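Local structure of uncharacterized protein (Trypanosoma congolense, 4E40) at residues D134-K139 with T193-I198; K127-N132 with T200-L205. The protein probably acts as a cell-surface receptor for haptoglobin-hemoglobin, serving nutrient uptake in the trypanosome. One frame throughout, in Å; residues are numbered along the deposited sequence.

Overall arrangement
From the N terminus, helix 12-26 and helix 28-73 come first, and helix 82-147 then runs back along the bundle. Near its end it supplies first 127-132 and then 134-139. The chain goes on through the short helices 153-160, 172-180 and 183-187 before helix 192-246 turns antiparallel to it. Residues 193-198 meet 134-139 and close the inner loop, interaction 1; residues 200-205 meet 127-132 and close the outer one, interaction 2, so the first nests inside the second. Their centres are about 10 Å apart, and Asn132 of interaction 2 packs against Thr194, Ser197 and Ile198 of interaction 1, making them consecutive parts of one helix-helix seam.

Interaction 1: residues D134-K139 with T193-I198. Unlike the reference sequence in segment 134-139: Ala137 (reference Val).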
loop_
_atom_site.group_PDB
_atom_site.type_symbol
_atom_site.label_atom_id
_atom_site.label_comp_id
_atom_site.label_asym_id
_atom_site.label_seq_id
_atom_site.Cartn_x
_atom_site.Cartn_y
_atom_site.Cartn_z
ATOM N N ASP A 134 -4.876 17.658 13.576
ATOM C CA ASP A 134 -5.451 19.022 13.476
ATOM C C ASP A 134 -6.132 19.428 14.766
ATOM O O ASP A 134 -5.938 20.552 15.265
ATOM C CB ASP A 134 -6.453 19.076 12.328
ATOM C CG ASP A 134 -5.804 19.057 10.987
ATOM O OD1 ASP A 134 -4.565 19.187 10.837
ATOM O OD2 ASP A 134 -6.562 18.882 9.985
ATOM N N ALA A 135 -6.886 18.504 15.357
ATOM C CA ALA A 135 -7.666 18.857 16.552
ATOM C C ALA A 135 -6.742 19.104 17.713
ATOM O O ALA A 135 -6.968 20.039 18.485
ATOM C CB ALA A 135 -8.630 17.737 16.919
ATOM N N SER A 136 -5.779 18.211 17.906
ATOM C CA SER A 136 -4.859 18.448 19.026
ATOM C C SER A 136 -3.950 19.648 18.789
ATOM O O SER A 136 -3.591 20.325 19.768
ATOM C CB SER A 136 -4.124 17.159 19.413
ATOM O OG SER A 136 -3.264 16.759 18.367
ATOM N N ALA A 137 -3.630 20.006 17.551
ATOM C CA ALA A 137 -2.841 21.210 17.316
ATOM C C ALA A 137 -3.598 22.436 17.797
ATOM O O ALA A 137 -2.972 23.329 18.363
ATOM C CB ALA A 137 -2.490 21.364 15.792
ATOM N N VAL A 138 -4.912 22.457 17.552
ATOM C CA VAL A 138 -5.757 23.585 18.076
ATOM C C VAL A 138 -5.626 23.661 19.558
ATOM O O VAL A 138 -5.404 24.761 20.141
ATOM C CB VAL A 138 -7.241 23.391 17.732
ATOM C CG1 VAL A 138 -8.071 24.456 18.447
ATOM C CG2 VAL A 138 -7.409 23.527 16.242
ATOM N N LYS A 139 -5.688 22.542 20.265
ATOM C CA LYS A 139 -5.599 22.623 21.725
ATOM C C LYS A 139 -4.235 23.061 22.301
ATOM O O LYS A 139 -4.148 23.788 23.309
ATOM C CB LYS A 139 -5.997 21.307 22.356
ATOM C CG LYS A 139 -7.425 20.923 22.003
ATOM C CD LYS A 139 -7.914 19.749 22.812
ATOM C CE LYS A 139 -9.368 19.404 22.467
ATOM N NZ LYS A 139 -9.970 18.586 23.553
ATOM N N THR A 193 -5.576 10.625 24.774
ATOM C CA THR A 193 -5.977 9.574 23.821
ATOM C C THR A 193 -5.866 10.030 22.368
ATOM O O THR A 193 -5.544 9.218 21.516
ATOM C CB THR A 193 -7.391 9.014 24.149
ATOM O OG1 THR A 193 -8.347 10.046 23.932
ATOM C CG2 THR A 193 -7.467 8.581 25.596
ATOM N N THR A 194 -6.074 11.327 22.111
ATOM C CA THR A 194 -5.876 11.911 20.803
ATOM C C THR A 194 -4.434 11.744 20.331
ATOM O O THR A 194 -4.171 11.251 19.217
ATOM C CB THR A 194 -6.307 13.369 20.824
ATOM O OG1 THR A 194 -7.707 13.423 21.166
ATOM C CG2 THR A 194 -6.105 13.994 19.448
ATOM N N PHE A 195 -3.501 12.045 21.215
ATOM C CA PHE A 195 -2.072 11.881 20.866
ATOM C C PHE A 195 -1.706 10.423 20.618
ATOM O O PHE A 195 -1.009 10.100 19.622
ATOM C CB PHE A 195 -1.153 12.386 22.005
ATOM C CG PHE A 195 -1.163 13.875 22.245
ATOM C CD1 PHE A 195 -1.307 14.862 21.212
ATOM C CD2 PHE A 195 -0.997 14.310 23.562
ATOM C CE1 PHE A 195 -1.237 16.227 21.514
ATOM C CE2 PHE A 195 -0.891 15.654 23.855
ATOM C CZ PHE A 195 -1.026 16.628 22.839
ATOM N N GLN A 196 -2.165 9.496 21.476
ATOM C CA GLN A 196 -1.897 8.091 21.256
ATOM C C GLN A 196 -2.494 7.608 19.950
ATOM O O GLN A 196 -1.832 6.845 19.241
ATOM C CB GLN A 196 -2.397 7.215 22.411
ATOM C CG GLN A 196 -1.740 5.811 22.363
ATOM C CD GLN A 196 -0.229 5.820 21.977
ATOM O OE1 GLN A 196 0.179 5.264 20.901
ATOM N NE2 GLN A 196 0.613 6.478 22.823
ATOM N N SER A 197 -3.677 8.121 19.592
ATOM C CA SER A 197 -4.321 7.664 18.347
ATOM C C SER A 197 -3.526 8.139 17.129
ATOM O O SER A 197 -3.467 7.474 16.112
ATOM C CB SER A 197 -5.773 8.155 18.284
ATOM O OG SER A 197 -5.766 9.499 17.844
ATOM N N ILE A 198 -2.875 9.304 17.215
ATOM C CA ILE A 198 -2.104 9.774 16.051
ATOM C C ILE A 198 -0.952 8.823 15.819
ATOM O O ILE A 198 -0.683 8.486 14.704
ATOM C CB ILE A 198 -1.509 11.201 16.262
ATOM C CG1 ILE A 198 -2.647 12.217 16.407
ATOM C CG2 ILE A 198 -0.587 11.557 15.079
ATOM C CD1 ILE A 198 -2.155 13.533 17.061
#
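The carbonyl oxygen of Thr194 takes two hydrogen bonds, one from Ser197 OG at 2.7 Å and one from Ile198 N at 3.1 Å, in the same turn whose Thr194 and Ile198 side chains meet Ser136 on the facing helix. The fold is an elongated helical bundle, and here helix 82-147 and helix 192-246 run antiparallel, with an angle of 140° between the two short segments and axes 10.0 Å apart at their closest. Across that gap Ser136 does nearly all the touching for 134-139. Its CB lies 3.7 Å from Thr194 CG2 and equally 3.7 Å from Phe195 CE1, approaching the ring obliquely. Thr194 offers a methyl because CG2 stands anti to the backbone N while OG1 sits beside that nitrogen (chi1 -61°). The Ser136 hydroxyl is tucked between its own N and carbonyl carbon (chi1 66°), from where it bonds to Asn132 O one turn back in its own helix, and that bond lets the hydroxyl oxygen lie against the apolar Phe195 and Ile198. Leu25 of helix 12-26 packs against Ser136, Phe195 and Ile198, and Leu179 of helix 172-180 also touches the phenyl ring, which buries the contact. The Ile198 side chain reaches in with its terminal methyl, placing CD1 3.7 Å from Ser136 OG.

Interaction 2: residues K127-N132 with T200-L205; sequences KGAKAN and TSLDNL
This is a close contact in which the small Ala129 packs against the small Ser201 and one methyl of Leu202, partly buried, where the later part of helix 82-147 passes the early part of helix 192-246. The CA atoms of Ala129 and Ser201 are 5.5 Å apart and the segment axes approach to 8.7 Å, a spacing that goes with an alanine and a serine facing each other. The Ala129 methyl meets two residues: its CB lies 3.9 Å from Ser201 CB and 3.9 Å from Leu202 CD2, so one branch of the leucine comes alongside the methyl. In the helical bundle of this receptor domain the two segments run antiparallel at 152°, and helix 28-73 supplies the third wall, with Val28 on Ala129 and Leu35 on Leu202. Beside the apolar patch a water spans the helices. It donates to Ser201 OG at 2.8 Å and accepts a weak bond from Asn132 ND2 at 3.0 Å. Ser201 holds OG beside its backbone N, anti to the carbonyl carbon (chi1 -67°), which turns the hydroxyl back to bond Ser197 O while leaving it within reach of the water. At the other end the amide of Asn132 is held by its own helix: ND2 bonds Gly128 O at 2.9 Å with an angle of 146° at the hydrogen. That donor stands above the carbonyl plane of Gly128, and the backbone Asn132 N reaches the same oxygen at 3.0 Å from the opposite face.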
loop_
_atom_site.group_PDB
_atom_site.type_symbol
_atom_site.label_atom_id
_atom_site.label_comp_id
_atom_site.label_asym_id
_atom_site.label_seq_id
_atom_site.Cartn_x
_atom_site.Cartn_y
_atom_site.Cartn_z
ATOM N N LYS A 127 -6.813 9.516 7.311
ATOM C CA LYS A 127 -7.912 10.411 7.684
ATOM C C LYS A 127 -7.915 10.584 9.185
ATOM O O LYS A 127 -8.065 11.701 9.680
ATOM C CB LYS A 127 -9.272 9.803 7.270
ATOM C CG LYS A 127 -9.532 9.955 5.804
ATOM C CD LYS A 127 -10.929 9.480 5.410
ATOM C CE LYS A 127 -10.985 9.210 3.903
ATOM N NZ LYS A 127 -12.109 8.230 3.666
ATOM N N GLY A 128 -7.755 9.477 9.920
ATOM C CA GLY A 128 -7.736 9.572 11.396
ATOM C C GLY A 128 -6.545 10.323 11.966
ATOM O O GLY A 128 -6.725 11.191 12.864
ATOM N N ALA A 129 -5.353 10.094 11.377
ATOM C CA ALA A 129 -4.140 10.809 11.838
ATOM C C ALA A 129 -4.361 12.299 11.586
ATOM O O ALA A 129 -4.117 13.122 12.501
ATOM C CB ALA A 129 -2.914 10.278 11.101
ATOM N N LYS A 130 -4.822 12.684 10.396
ATOM C CA LYS A 130 -5.084 14.115 10.117
ATOM C C LYS A 130 -6.094 14.721 11.065
ATOM O O LYS A 130 -5.876 15.819 11.574
ATOM C CB LYS A 130 -5.558 14.292 8.669
ATOM C CG LYS A 130 -6.051 15.710 8.403
ATOM C CD LYS A 130 -6.478 15.801 6.944
ATOM C CE LYS A 130 -7.042 17.193 6.639
ATOM N NZ LYS A 130 -6.125 18.308 7.115
ATOM N N ALA A 131 -7.227 14.038 11.299
ATOM C CA ALA A 131 -8.293 14.654 12.098
ATOM C C ALA A 131 -7.759 14.910 13.509
ATOM O O ALA A 131 -8.007 15.985 14.102
ATOM C CB ALA A 131 -9.492 13.730 12.129
ATOM N N ASN A 132 -7.024 13.923 14.048
ATOM C CA ASN A 132 -6.527 14.017 15.437
ATOM C C ASN A 132 -5.311 14.969 15.559
ATOM O O ASN A 132 -5.204 15.711 16.551
ATOM C CB ASN A 132 -6.207 12.620 15.952
ATOM C CG ASN A 132 -7.452 11.855 16.330
ATOM O OD1 ASN A 132 -8.096 12.173 17.295
ATOM N ND2 ASN A 132 -7.835 10.912 15.517
ATOM N N THR A 200 -0.566 5.671 16.801
ATOM C CA THR A 200 -1.059 4.368 16.285
ATOM C C THR A 200 -1.493 4.467 14.831
ATOM O O THR A 200 -1.137 3.577 14.003
ATOM C CB THR A 200 -2.108 3.757 17.208
ATOM O OG1 THR A 200 -3.166 4.662 17.456
ATOM C CG2 THR A 200 -1.534 3.453 18.496
ATOM N N SER A 201 -2.209 5.522 14.488
ATOM C CA SER A 201 -2.678 5.683 13.079
ATOM C C SER A 201 -1.501 5.865 12.133
ATOM O O SER A 201 -1.459 5.210 11.065
ATOM C CB SER A 201 -3.619 6.862 12.927
ATOM O OG SER A 201 -4.844 6.621 13.630
ATOM N N LEU A 202 -0.506 6.688 12.493
ATOM C CA LEU A 202 0.653 6.851 11.613
ATOM C C LEU A 202 1.464 5.557 11.482
ATOM O O LEU A 202 1.954 5.265 10.380
ATOM C CB LEU A 202 1.608 7.926 12.148
ATOM C CG LEU A 202 1.064 9.344 11.974
ATOM C CD1 LEU A 202 1.998 10.339 12.701
ATOM C CD2 LEU A 202 0.884 9.749 10.508
ATOM N N ASP A 203 1.618 4.807 12.569
ATOM C CA ASP A 203 2.400 3.558 12.492
ATOM C C ASP A 203 1.642 2.463 11.687
ATOM O O ASP A 203 2.247 1.682 10.950
ATOM C CB ASP A 203 2.899 3.127 13.881
ATOM C CG ASP A 203 4.055 4.048 14.426
ATOM O OD1 ASP A 203 5.102 4.223 13.721
ATOM O OD2 ASP A 203 3.950 4.604 15.571
ATOM N N ASN A 204 0.325 2.479 11.748
ATOM C CA ASN A 204 -0.493 1.516 10.940
ATOM C C ASN A 204 -0.468 1.918 9.467
ATOM O O ASN A 204 -0.394 1.053 8.594
ATOM C CB ASN A 204 -1.916 1.397 11.487
ATOM C CG ASN A 204 -1.956 0.561 12.767
ATOM O OD1 ASN A 204 -1.133 -0.339 12.921
ATOM N ND2 ASN A 204 -2.930 0.803 13.632
ATOM N N LEU A 205 -0.546 3.221 9.202
ATOM C CA LEU A 205 -0.464 3.773 7.842
ATOM C C LEU A 205 0.862 3.380 7.192
ATOM O O LEU A 205 0.869 2.897 6.063
ATOM C CB LEU A 205 -0.671 5.293 7.930
ATOM C CG LEU A 205 -0.475 6.100 6.654
ATOM C CD1 LEU A 205 -1.345 5.569 5.465
ATOM C CD2 LEU A 205 -0.771 7.551 6.935
HETATM O O HOH W 1 -5.557 9.079 14.868
#